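Local coordinates for protein nitroreductase (Desulfitobacterium hafniense, PDB 3PXV) that binds flavin mononucleotide and probably acts as an oxidoreductase that reduces its substrates through this flavin, at residues K8-R13 with I120-T125; R49-K54 with V98-P103; K56-E61 with K152-P157; L89-P94 with S165-H170. All coordinates share one frame; numbering follows the deposited sequence.

Interaction 1: K8-R13 with I120-T125; sequences KVIAER and IALAAT. With FMN (flavin mononucleotide), chain F.
R13 lies across T125 and A121 on its way to the FMN phosphate: its CG rests 3.5 Å from T125 OG1, and its CD touches the methyl of A121. CG stands opposite the backbone N (chi1 177°), and bends at chi2 and chi3 then carry the guanidinium past A121 to the phosphate. There the phosphorus lies in the guanidinium plane, off its edge. R13 NH1 donates to FMN O2P at 2.7 Å and R13 NH2 to FMN O3P at 3.0 Å, a two-pronged grip that fixes the rotation of the group; S15, R17, K175 and H178 also bond the FMN.

Behind the arginine, V9 CG1 approaches the backbone O of L122 at 3.5 Å, while L122 CD1 meets I10 CG1 at 3.9 Å. T125 is itself held by OG1, which donates to A121 O at 2.9 Å from the opposite face of that carbonyl to T125 N, and which also bonds N131. The segments 8-12 and 120-125, on helices 5-12 and 106-126, cross at 104°, and the end of helix 5-12 delivers R13 to the phosphate. T6, L7 and Q38 of the second subunit pack against this crossing, and helix 26-36 and strand 130-133 cover other sides of helix 106-126.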
# COMPACT_ATOMS: atom_id res chain seq x y z
N LYS B 8 -11.17 13.46 -1.48
CA LYS B 8 -10.47 14.75 -1.62
C LYS B 8 -9.06 14.59 -1.03
O LYS B 8 -8.06 15.05 -1.61
CB LYS B 8 -11.25 15.88 -0.96
CG LYS B 8 -10.55 17.26 -0.89
CD LYS B 8 -11.53 18.39 -0.46
CE LYS B 8 -10.83 19.73 -0.12
NZ LYS B 8 -10.10 19.67 1.19
N VAL B 9 -8.99 13.87 0.09
CA VAL B 9 -7.73 13.60 0.74
C VAL B 9 -6.85 12.77 -0.18
O VAL B 9 -5.67 13.02 -0.28
CB VAL B 9 -7.92 12.95 2.12
CG1 VAL B 9 -6.61 12.36 2.62
CG2 VAL B 9 -8.49 14.01 3.11
N ILE B 10 -7.42 11.79 -0.85
CA ILE B 10 -6.67 10.97 -1.79
C ILE B 10 -6.13 11.86 -2.90
O ILE B 10 -4.95 11.75 -3.24
CB ILE B 10 -7.54 9.83 -2.37
CG1 ILE B 10 -7.81 8.78 -1.29
CG2 ILE B 10 -6.89 9.22 -3.62
CD1 ILE B 10 -9.06 7.92 -1.51
N ALA B 11 -6.96 12.78 -3.40
CA ALA B 11 -6.59 13.65 -4.52
C ALA B 11 -5.53 14.69 -4.17
O ALA B 11 -4.67 15.00 -5.00
CB ALA B 11 -7.82 14.36 -5.12
N GLU B 12 -5.63 15.25 -2.97
CA GLU B 12 -4.73 16.33 -2.56
C GLU B 12 -3.40 15.91 -1.94
O GLU B 12 -2.52 16.74 -1.81
CB GLU B 12 -5.47 17.27 -1.60
CG GLU B 12 -5.63 16.74 -0.17
CD GLU B 12 -6.68 17.51 0.65
OE1 GLU B 12 -7.18 18.55 0.18
OE2 GLU B 12 -7.02 17.04 1.76
N ARG B 13 -3.27 14.63 -1.56
CA ARG B 13 -2.07 14.13 -0.93
C ARG B 13 -0.95 14.30 -1.91
O ARG B 13 -1.06 13.91 -3.05
CB ARG B 13 -2.20 12.67 -0.58
CG ARG B 13 -0.91 12.05 0.03
CD ARG B 13 -0.61 10.63 -0.50
NE ARG B 13 -0.62 10.69 -1.95
CZ ARG B 13 0.36 11.16 -2.72
NH1 ARG B 13 1.52 11.55 -2.22
NH2 ARG B 13 0.19 11.17 -4.02
N ILE B 120 -0.93 5.60 6.43
CA ILE B 120 -0.29 6.68 7.17
C ILE B 120 -0.41 8.00 6.39
O ILE B 120 -0.87 9.02 6.94
CB ILE B 120 1.22 6.41 7.42
CG1 ILE B 120 1.41 5.21 8.35
CG2 ILE B 120 1.89 7.69 7.98
CD1 ILE B 120 2.84 4.82 8.66
N ALA B 121 -0.01 7.99 5.12
CA ALA B 121 0.03 9.21 4.33
C ALA B 121 -1.35 9.84 4.23
O ALA B 121 -1.50 11.06 4.39
CB ALA B 121 0.64 8.97 2.93
N LEU B 122 -2.37 9.01 3.99
CA LEU B 122 -3.73 9.54 3.88
C LEU B 122 -4.22 10.06 5.23
O LEU B 122 -4.82 11.14 5.31
CB LEU B 122 -4.71 8.51 3.27
CG LEU B 122 -4.40 8.13 1.82
CD1 LEU B 122 -5.43 7.18 1.28
CD2 LEU B 122 -4.30 9.35 0.91
N ALA B 123 -3.94 9.31 6.30
CA ALA B 123 -4.33 9.79 7.64
C ALA B 123 -3.66 11.13 7.97
O ALA B 123 -4.29 12.05 8.45
CB ALA B 123 -4.05 8.74 8.71
N ALA B 124 -2.37 11.25 7.66
CA ALA B 124 -1.65 12.48 7.95
C ALA B 124 -2.23 13.64 7.15
O ALA B 124 -2.45 14.76 7.67
CB ALA B 124 -0.18 12.31 7.64
N THR B 125 -2.53 13.37 5.88
CA THR B 125 -3.02 14.42 4.99
C THR B 125 -4.38 14.93 5.45
O THR B 125 -4.63 16.13 5.36
CB THR B 125 -3.08 13.95 3.53
OG1 THR B 125 -1.76 13.61 3.08
CG2 THR B 125 -3.61 15.02 2.66
N1 FMN F . 10.51 10.79 -2.70
C2 FMN F . 11.71 11.27 -2.22
O2 FMN F . 12.03 12.45 -2.33
N3 FMN F . 12.58 10.41 -1.61
C4 FMN F . 12.28 9.07 -1.46
O4 FMN F . 13.11 8.36 -0.91
C4A FMN F . 11.07 8.59 -1.95
N5 FMN F . 10.72 7.28 -1.82
C5A FMN F . 9.43 6.87 -2.06
C6 FMN F . 9.03 5.59 -1.68
C7 FMN F . 7.74 5.15 -1.90
C7M FMN F . 7.36 3.78 -1.48
C8 FMN F . 6.83 6.00 -2.52
C8M FMN F . 5.43 5.59 -2.79
C9 FMN F . 7.22 7.29 -2.91
C9A FMN F . 8.54 7.73 -2.68
N10 FMN F . 8.97 9.00 -3.05
C10 FMN F . 10.18 9.46 -2.57
C1' FMN F . 7.93 10.02 -3.41
C2' FMN F . 7.59 9.90 -4.89
O2' FMN F . 8.62 10.53 -5.62
C3' FMN F . 6.23 10.53 -5.14
O3' FMN F . 5.22 9.85 -4.44
C4' FMN F . 5.90 10.48 -6.63
O4' FMN F . 6.86 11.27 -7.27
C5' FMN F . 4.50 11.00 -6.94
O5' FMN F . 4.36 12.33 -6.46
P FMN F . 3.29 12.69 -5.32
O1P FMN F . 3.53 14.12 -4.94
O2P FMN F . 3.44 11.81 -4.07
O3P FMN F . 1.96 12.53 -5.98

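Interaction 2: R49-K54 with V98-P103; sequences RVIVVK and VVPIDP
I51 and V98 form an antiparallel hydrogen-bonded pair between strands 50-53 and 95-101, at one side of the central sheet of the nitroreductase fold. Backbone bonds come first. I51 N donates to V98 O at 3.2 Å and V98 N returns to I51 O at 2.9 Å, both with an angle of 160° at the hydrogen. Toward R49 the ladder slackens: R49 N reaches P100 O only in a weak bond of 3.5 Å, and R49 O instead receives a CA-H...O contact from V99 CA.

Apolar contacts line the face that carries I51, V53, V98 and P100. The CG2 methyls of V53 and V98 meet obliquely at 3.9 Å, and F156 lies against I51 and P100. On the other face, helix 26-36 packs on V50 and V52, and helix 106-126 on V99. Strand 50-53 is outermost within its own chain, but a strand of the second subunit pairs with it in parallel, carrying the sheet across the dimer interface.

The proline ring packs against two neighbouring side chains, R49 and I51: P100 CG lies 3.9 Å from R49 CB, while I51 CG1, set opposite the carbonyl carbon (chi1 -57°), directs CD1 to within 4.0 Å of P100 CD.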
# COMPACT_ATOMS: atom_id res chain seq x y z
N ARG B 49 5.81 -3.19 11.98
CA ARG B 49 5.68 -2.45 13.24
C ARG B 49 5.58 -0.97 12.86
O ARG B 49 6.03 -0.58 11.79
CB ARG B 49 6.88 -2.61 14.18
CG ARG B 49 7.13 -4.00 14.72
CD ARG B 49 6.04 -4.49 15.67
NE ARG B 49 6.40 -5.81 16.19
CZ ARG B 49 6.29 -6.97 15.53
NH1 ARG B 49 5.82 -7.01 14.29
NH2 ARG B 49 6.67 -8.10 16.11
N VAL B 50 5.01 -0.17 13.76
CA VAL B 50 4.83 1.26 13.52
C VAL B 50 5.67 2.00 14.57
O VAL B 50 5.25 2.14 15.73
CB VAL B 50 3.34 1.64 13.58
CG1 VAL B 50 3.11 3.15 13.47
CG2 VAL B 50 2.60 0.91 12.49
N ILE B 51 6.86 2.46 14.16
CA ILE B 51 7.78 3.13 15.05
C ILE B 51 7.75 4.63 14.77
O ILE B 51 8.23 5.08 13.73
CB ILE B 51 9.22 2.56 14.86
CG1 ILE B 51 9.23 1.06 15.09
CG2 ILE B 51 10.22 3.24 15.81
CD1 ILE B 51 10.52 0.42 14.78
N VAL B 52 7.16 5.40 15.68
CA VAL B 52 7.05 6.86 15.53
C VAL B 52 8.32 7.48 16.09
O VAL B 52 8.50 7.53 17.30
CB VAL B 52 5.82 7.46 16.30
CG1 VAL B 52 5.84 8.98 16.21
CG2 VAL B 52 4.50 6.94 15.74
N VAL B 53 9.18 7.96 15.20
CA VAL B 53 10.46 8.49 15.59
C VAL B 53 10.42 10.01 15.67
O VAL B 53 10.04 10.65 14.73
CB VAL B 53 11.57 8.07 14.59
CG1 VAL B 53 12.93 8.53 15.09
CG2 VAL B 53 11.57 6.57 14.43
N LYS B 54 10.81 10.54 16.82
CA LYS B 54 10.86 11.99 17.07
C LYS B 54 12.25 12.48 17.51
O LYS B 54 12.46 13.67 17.64
CB LYS B 54 9.88 12.39 18.19
CG LYS B 54 8.45 11.90 17.96
CD LYS B 54 7.44 12.65 18.81
CE LYS B 54 7.71 12.64 20.26
NZ LYS B 54 6.71 13.45 21.00
N VAL B 98 8.84 4.88 10.88
CA VAL B 98 9.64 3.84 10.24
C VAL B 98 8.86 2.54 10.32
O VAL B 98 8.39 2.20 11.39
CB VAL B 98 11.01 3.69 10.93
CG1 VAL B 98 11.83 2.55 10.29
CG2 VAL B 98 11.78 5.05 10.85
N VAL B 99 8.71 1.85 9.18
CA VAL B 99 7.98 0.59 9.11
C VAL B 99 8.91 -0.57 8.75
O VAL B 99 9.22 -0.80 7.59
CB VAL B 99 6.81 0.63 8.10
CG1 VAL B 99 6.00 -0.66 8.20
CG2 VAL B 99 5.92 1.78 8.38
N PRO B 100 9.42 -1.26 9.77
CA PRO B 100 10.25 -2.41 9.49
C PRO B 100 9.37 -3.61 9.12
O PRO B 100 8.19 -3.64 9.45
CB PRO B 100 10.96 -2.66 10.82
CG PRO B 100 9.96 -2.23 11.82
CD PRO B 100 9.38 -0.98 11.22
N ILE B 101 9.94 -4.59 8.46
CA ILE B 101 9.15 -5.73 8.02
C ILE B 101 9.91 -7.03 8.19
O ILE B 101 11.15 -7.03 8.30
CB ILE B 101 8.67 -5.57 6.53
CG1 ILE B 101 9.84 -5.50 5.56
CG2 ILE B 101 7.81 -4.34 6.32
CD1 ILE B 101 9.36 -5.70 4.11
N ASP B 102 9.16 -8.13 8.24
CA ASP B 102 9.72 -9.47 8.34
C ASP B 102 10.11 -9.85 6.91
O ASP B 102 9.25 -9.93 6.06
CB ASP B 102 8.68 -10.43 8.92
CG ASP B 102 9.23 -11.84 9.19
OD1 ASP B 102 10.35 -12.17 8.77
OD2 ASP B 102 8.53 -12.63 9.87
N PRO B 103 11.40 -10.03 6.63
CA PRO B 103 11.79 -10.40 5.27
C PRO B 103 11.52 -11.86 4.86
O PRO B 103 11.61 -12.16 3.68
CB PRO B 103 13.31 -10.15 5.29
CG PRO B 103 13.71 -10.34 6.69
CD PRO B 103 12.57 -9.82 7.50

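Interaction 3: K56-E61 with K152-P157; sequences KELMQE and KRLGFP
The guanidinium of R153 is used on both its face and its edge: L58 CD1 sits over the centre of one face, 3.6 Å above the plane, while E61 approaches at the rim. The contact is a helix-helix contact of the nitroreductase fold, joining the first turns of helix 56-72 to the end of helix 147-154. A Schellman motif closes the latter, with G155 at positive phi as its C-prime residue.

R153 NH1 donates to E61 OE1 at 2.7 Å in a nearly straight salt bridge, 164° at the hydrogen. OE1 lies close to the guanidinium plane, yet NH1 meets it from above the carboxylate plane, since the two flat groups are turned 68° apart and a side-by-side fork is not made. Both partners are shared, E61 with R146 and R153 with E149, so the bridge belongs to a small charge network. E57 touches the guanidinium rim through CG. An alanine in place of R153 would probably leave E61 and E149 without this shared positive partner and uncover the CD1 side of L58.

Deeper in, V188 of the second subunit also packs on L58. This leucine divides its two methyls between neighbouring residues of helix 147-154: with CD1 given to the arginine, L58 CD2 reaches L154 CD2 at 3.8 Å.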
# COMPACT_ATOMS: atom_id res chain seq x y z
N LYS B 56 15.72 13.77 17.25
CA LYS B 56 16.46 14.50 16.22
C LYS B 56 17.84 13.90 15.95
O LYS B 56 18.25 13.72 14.80
CB LYS B 56 16.59 15.97 16.61
CG LYS B 56 17.08 16.88 15.48
CD LYS B 56 17.23 18.37 15.94
CE LYS B 56 17.45 19.31 14.73
NZ LYS B 56 17.67 20.75 15.09
N GLU B 57 18.55 13.58 17.02
CA GLU B 57 19.89 13.04 16.90
C GLU B 57 19.89 11.79 16.02
O GLU B 57 20.67 11.71 15.07
CB GLU B 57 20.48 12.75 18.29
CG GLU B 57 21.88 12.13 18.28
CD GLU B 57 22.91 13.01 17.58
OE1 GLU B 57 22.68 14.24 17.49
OE2 GLU B 57 23.95 12.47 17.13
N LEU B 58 19.01 10.83 16.33
CA LEU B 58 18.95 9.56 15.59
C LEU B 58 18.59 9.84 14.13
O LEU B 58 19.15 9.24 13.23
CB LEU B 58 17.93 8.60 16.24
CG LEU B 58 17.66 7.23 15.60
CD1 LEU B 58 18.93 6.42 15.40
CD2 LEU B 58 16.68 6.44 16.43
N MSE B 59 17.66 10.76 13.90
CA MSE B 59 17.27 11.10 12.55
C MSE B 59 18.45 11.66 11.75
O MSE B 59 18.71 11.21 10.64
CB MSE B 59 16.09 12.08 12.55
CG MSE B 59 14.75 11.43 12.99
SE MSE B 59 13.27 12.52 12.45
CE MSE B 59 13.56 12.39 10.57
N GLN B 60 19.17 12.63 12.33
CA GLN B 60 20.37 13.21 11.69
C GLN B 60 21.44 12.15 11.41
O GLN B 60 22.11 12.20 10.38
CB GLN B 60 21.00 14.34 12.53
CG GLN B 60 20.18 15.65 12.64
CD GLN B 60 20.91 16.75 13.47
OE1 GLN B 60 21.60 16.46 14.44
NE2 GLN B 60 20.73 18.01 13.07
N GLU B 61 21.61 11.21 12.32
CA GLU B 61 22.64 10.19 12.14
C GLU B 61 22.31 9.25 10.99
O GLU B 61 23.17 8.92 10.20
CB GLU B 61 22.91 9.42 13.44
CG GLU B 61 23.60 10.26 14.52
CD GLU B 61 24.00 9.48 15.76
OE1 GLU B 61 24.12 8.24 15.67
OE2 GLU B 61 24.25 10.10 16.82
N LYS B 152 18.48 -1.48 16.86
CA LYS B 152 18.22 -1.48 18.30
C LYS B 152 17.77 -0.11 18.76
O LYS B 152 16.89 0.02 19.59
CB LYS B 152 19.47 -1.92 19.08
CG LYS B 152 19.82 -3.38 18.87
CD LYS B 152 21.05 -3.79 19.70
CE LYS B 152 22.32 -3.08 19.23
NZ LYS B 152 23.56 -3.68 19.83
N ARG B 153 18.38 0.94 18.24
CA ARG B 153 17.98 2.28 18.65
C ARG B 153 16.53 2.54 18.25
O ARG B 153 15.80 3.23 18.97
CB ARG B 153 18.93 3.33 18.09
CG ARG B 153 20.33 3.18 18.64
CD ARG B 153 21.29 4.12 17.97
NE ARG B 153 21.03 5.51 18.29
CZ ARG B 153 21.77 6.52 17.83
NH1 ARG B 153 22.80 6.30 17.01
NH2 ARG B 153 21.46 7.76 18.19
N LEU B 154 16.10 1.97 17.13
CA LEU B 154 14.71 2.15 16.67
C LEU B 154 13.77 1.19 17.36
O LEU B 154 12.59 1.45 17.46
CB LEU B 154 14.62 1.96 15.16
CG LEU B 154 15.19 3.13 14.37
CD1 LEU B 154 15.52 2.74 12.93
CD2 LEU B 154 14.22 4.32 14.41
N GLY B 155 14.32 0.07 17.84
CA GLY B 155 13.55 -0.95 18.51
C GLY B 155 12.93 -1.97 17.56
O GLY B 155 11.90 -2.54 17.86
N PHE B 156 13.57 -2.21 16.42
CA PHE B 156 13.10 -3.21 15.47
C PHE B 156 13.01 -4.58 16.14
O PHE B 156 13.84 -4.89 16.99
CB PHE B 156 14.13 -3.37 14.35
CG PHE B 156 14.03 -2.39 13.23
CD1 PHE B 156 13.42 -1.15 13.39
CD2 PHE B 156 14.66 -2.67 12.03
CE1 PHE B 156 13.36 -0.24 12.33
CE2 PHE B 156 14.64 -1.77 10.98
CZ PHE B 156 13.99 -0.55 11.13
N PRO B 157 12.03 -5.41 15.76
CA PRO B 157 12.07 -6.78 16.27
C PRO B 157 13.23 -7.53 15.60
O PRO B 157 13.59 -7.22 14.46
CB PRO B 157 10.73 -7.39 15.81
CG PRO B 157 9.88 -6.24 15.37
CD PRO B 157 10.77 -5.09 15.05

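Interaction 4: L89-P94 with S165-H170; sequences LFYGAP and SVLLGH. With FMN (flavin mononucleotide), chain F.
L167 pushes its branched end into the turn of 89-94, crossing the side chain of F90 at about a right angle. L167 CD2 lies 3.9 Å from F90 CD1, approaching the ring obliquely, while L167 CD1 reaches the turn backbone, 3.7 Å from F90 O, and touches the rim of the Y91 ring. Nearer the backbone, the methyl of A93 meets L167 CB at 3.9 Å. P94 then lies over the strand with CD 3.4 Å from L168 O.

The loop is a type I' beta turn from F90 to A93, closed by A93 N on F90 O, and it leads into strand 95-101 beside strand 161-169 in the antiparallel sheet of the nitroreductase fold. E63 accepts the backbone N-H groups of L89 and F90, and Y91 pairs through its backbone with F19.

The Y91 ring reaches on from L167 to the flavin. A chi1 of -50° places its CG beside the backbone N, and Y91 OH donates to FMN O2 at 2.5 Å, with O2 near the plane of the ring at its edge; R17 and R85 pack on the same side chain. A phenylalanine here, lacking the hydroxyl, would probably leave the flavin carbonyl end less firmly held, with O2 short of this donor. At G169 the chain passes close to P94, and a CB there would stand only 3.1 Å from P94 CD.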
# COMPACT_ATOMS: atom_id res chain seq x y z
N LEU B 89 17.97 14.38 2.84
CA LEU B 89 17.33 13.12 2.54
C LEU B 89 15.95 13.18 3.23
O LEU B 89 14.96 12.74 2.67
CB LEU B 89 18.26 12.02 3.06
CG LEU B 89 18.56 10.73 2.33
CD1 LEU B 89 18.90 10.94 0.87
CD2 LEU B 89 19.71 10.00 3.07
N PHE B 90 15.87 13.81 4.41
CA PHE B 90 14.62 13.94 5.13
C PHE B 90 13.96 15.32 5.04
O PHE B 90 12.97 15.57 5.72
CB PHE B 90 14.79 13.51 6.59
CG PHE B 90 15.31 12.11 6.75
CD1 PHE B 90 15.03 11.12 5.81
CD2 PHE B 90 16.02 11.77 7.88
CE1 PHE B 90 15.51 9.82 5.98
CE2 PHE B 90 16.49 10.48 8.07
CZ PHE B 90 16.24 9.50 7.12
N TYR B 91 14.49 16.17 4.18
CA TYR B 91 13.95 17.50 3.91
C TYR B 91 13.59 18.33 5.16
O TYR B 91 12.65 19.12 5.16
CB TYR B 91 12.74 17.36 2.98
CG TYR B 91 13.03 16.51 1.75
CD1 TYR B 91 13.82 16.98 0.69
CD2 TYR B 91 12.50 15.22 1.64
CE1 TYR B 91 14.07 16.19 -0.43
CE2 TYR B 91 12.76 14.42 0.53
CZ TYR B 91 13.54 14.91 -0.50
OH TYR B 91 13.77 14.10 -1.59
N GLY B 92 14.38 18.18 6.21
CA GLY B 92 14.18 18.93 7.46
C GLY B 92 13.01 18.47 8.30
O GLY B 92 12.56 19.21 9.18
N ALA B 93 12.48 17.28 8.01
CA ALA B 93 11.34 16.73 8.74
C ALA B 93 11.76 16.47 10.16
O ALA B 93 12.83 15.91 10.38
CB ALA B 93 10.84 15.44 8.11
N PRO B 94 10.92 16.85 11.13
CA PRO B 94 11.24 16.68 12.53
C PRO B 94 10.83 15.32 13.10
O PRO B 94 11.12 15.05 14.26
CB PRO B 94 10.46 17.81 13.19
CG PRO B 94 9.21 17.89 12.34
CD PRO B 94 9.67 17.61 10.95
N SER B 165 9.32 4.21 5.00
CA SER B 165 9.13 5.19 6.06
C SER B 165 8.28 6.29 5.54
O SER B 165 8.20 6.45 4.35
CB SER B 165 10.48 5.77 6.51
OG SER B 165 11.08 6.54 5.47
N VAL B 166 7.64 7.03 6.42
CA VAL B 166 6.85 8.18 6.01
C VAL B 166 7.28 9.33 6.86
O VAL B 166 7.16 9.26 8.06
CB VAL B 166 5.35 8.00 6.22
CG1 VAL B 166 4.63 9.23 5.67
CG2 VAL B 166 4.85 6.71 5.55
N LEU B 167 7.77 10.41 6.23
CA LEU B 167 8.22 11.58 6.98
C LEU B 167 6.99 12.44 7.26
O LEU B 167 6.08 12.49 6.42
CB LEU B 167 9.27 12.37 6.21
CG LEU B 167 10.42 11.57 5.59
CD1 LEU B 167 11.26 12.49 4.72
CD2 LEU B 167 11.27 10.89 6.69
N LEU B 168 6.98 13.12 8.41
CA LEU B 168 5.84 13.91 8.82
C LEU B 168 6.23 15.27 9.38
O LEU B 168 7.24 15.41 10.06
CB LEU B 168 5.06 13.16 9.89
CG LEU B 168 4.57 11.72 9.62
CD1 LEU B 168 3.96 11.15 10.87
CD2 LEU B 168 3.59 11.63 8.44
N GLY B 169 5.41 16.27 9.09
CA GLY B 169 5.60 17.61 9.63
C GLY B 169 4.65 18.60 9.00
O GLY B 169 3.60 18.21 8.51
N HIS B 170 4.99 19.87 9.07
CA HIS B 170 4.22 20.93 8.43
C HIS B 170 5.00 21.42 7.22
O HIS B 170 6.22 21.59 7.31
CB HIS B 170 3.94 22.08 9.40
CG HIS B 170 2.97 21.72 10.47
ND1 HIS B 170 1.61 21.68 10.25
CD2 HIS B 170 3.16 21.35 11.76
CE1 HIS B 170 1.00 21.31 11.36
NE2 HIS B 170 1.92 21.10 12.30
N1 FMN F . 10.51 10.79 -2.70
C2 FMN F . 11.71 11.27 -2.22
O2 FMN F . 12.03 12.45 -2.33
N3 FMN F . 12.58 10.41 -1.61
C4 FMN F . 12.28 9.07 -1.46
O4 FMN F . 13.11 8.36 -0.91
C4A FMN F . 11.07 8.59 -1.95
N5 FMN F . 10.72 7.28 -1.82
C5A FMN F . 9.43 6.87 -2.06
C6 FMN F . 9.03 5.59 -1.68
C7 FMN F . 7.74 5.15 -1.90
C7M FMN F . 7.36 3.78 -1.48
C8 FMN F . 6.83 6.00 -2.52
C8M FMN F . 5.43 5.59 -2.79
C9 FMN F . 7.22 7.29 -2.91
C9A FMN F . 8.54 7.73 -2.68
N10 FMN F . 8.97 9.00 -3.05
C10 FMN F . 10.18 9.46 -2.57
C1' FMN F . 7.93 10.02 -3.41
C2' FMN F . 7.59 9.90 -4.89
O2' FMN F . 8.62 10.53 -5.62
C3' FMN F . 6.23 10.53 -5.14
O3' FMN F . 5.22 9.85 -4.44
C4' FMN F . 5.90 10.48 -6.63
O4' FMN F . 6.86 11.27 -7.27
C5' FMN F . 4.50 11.00 -6.94
O5' FMN F . 4.36 12.33 -6.46
P FMN F . 3.29 12.69 -5.32
O1P FMN F . 3.53 14.12 -4.94
O2P FMN F . 3.44 11.81 -4.07
O3P FMN F . 1.96 12.53 -5.98

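In the fold
Interactions 1 and 4 hold the FMN at its two ends, with R13 on the phosphate and Y91 on O2 of the flavin ring. Their centres are about 16 Å apart, and they touch where I120 and A124 of helix 106-126 pack on V166 and L168. Interactions 2 and 3, with centres about 10 Å apart, form a second cluster: L154 lies against I51 and V53, and P157 against R49. M59 joins interaction 3 to interaction 4 through F90, A93 and P94, and the neighbouring strands 95-101 and 161-169 link interactions 2 and 4. Interactions 1 and 3, on opposite sides of the chain's centre and about 26 Å apart between centres, both touch the second subunit.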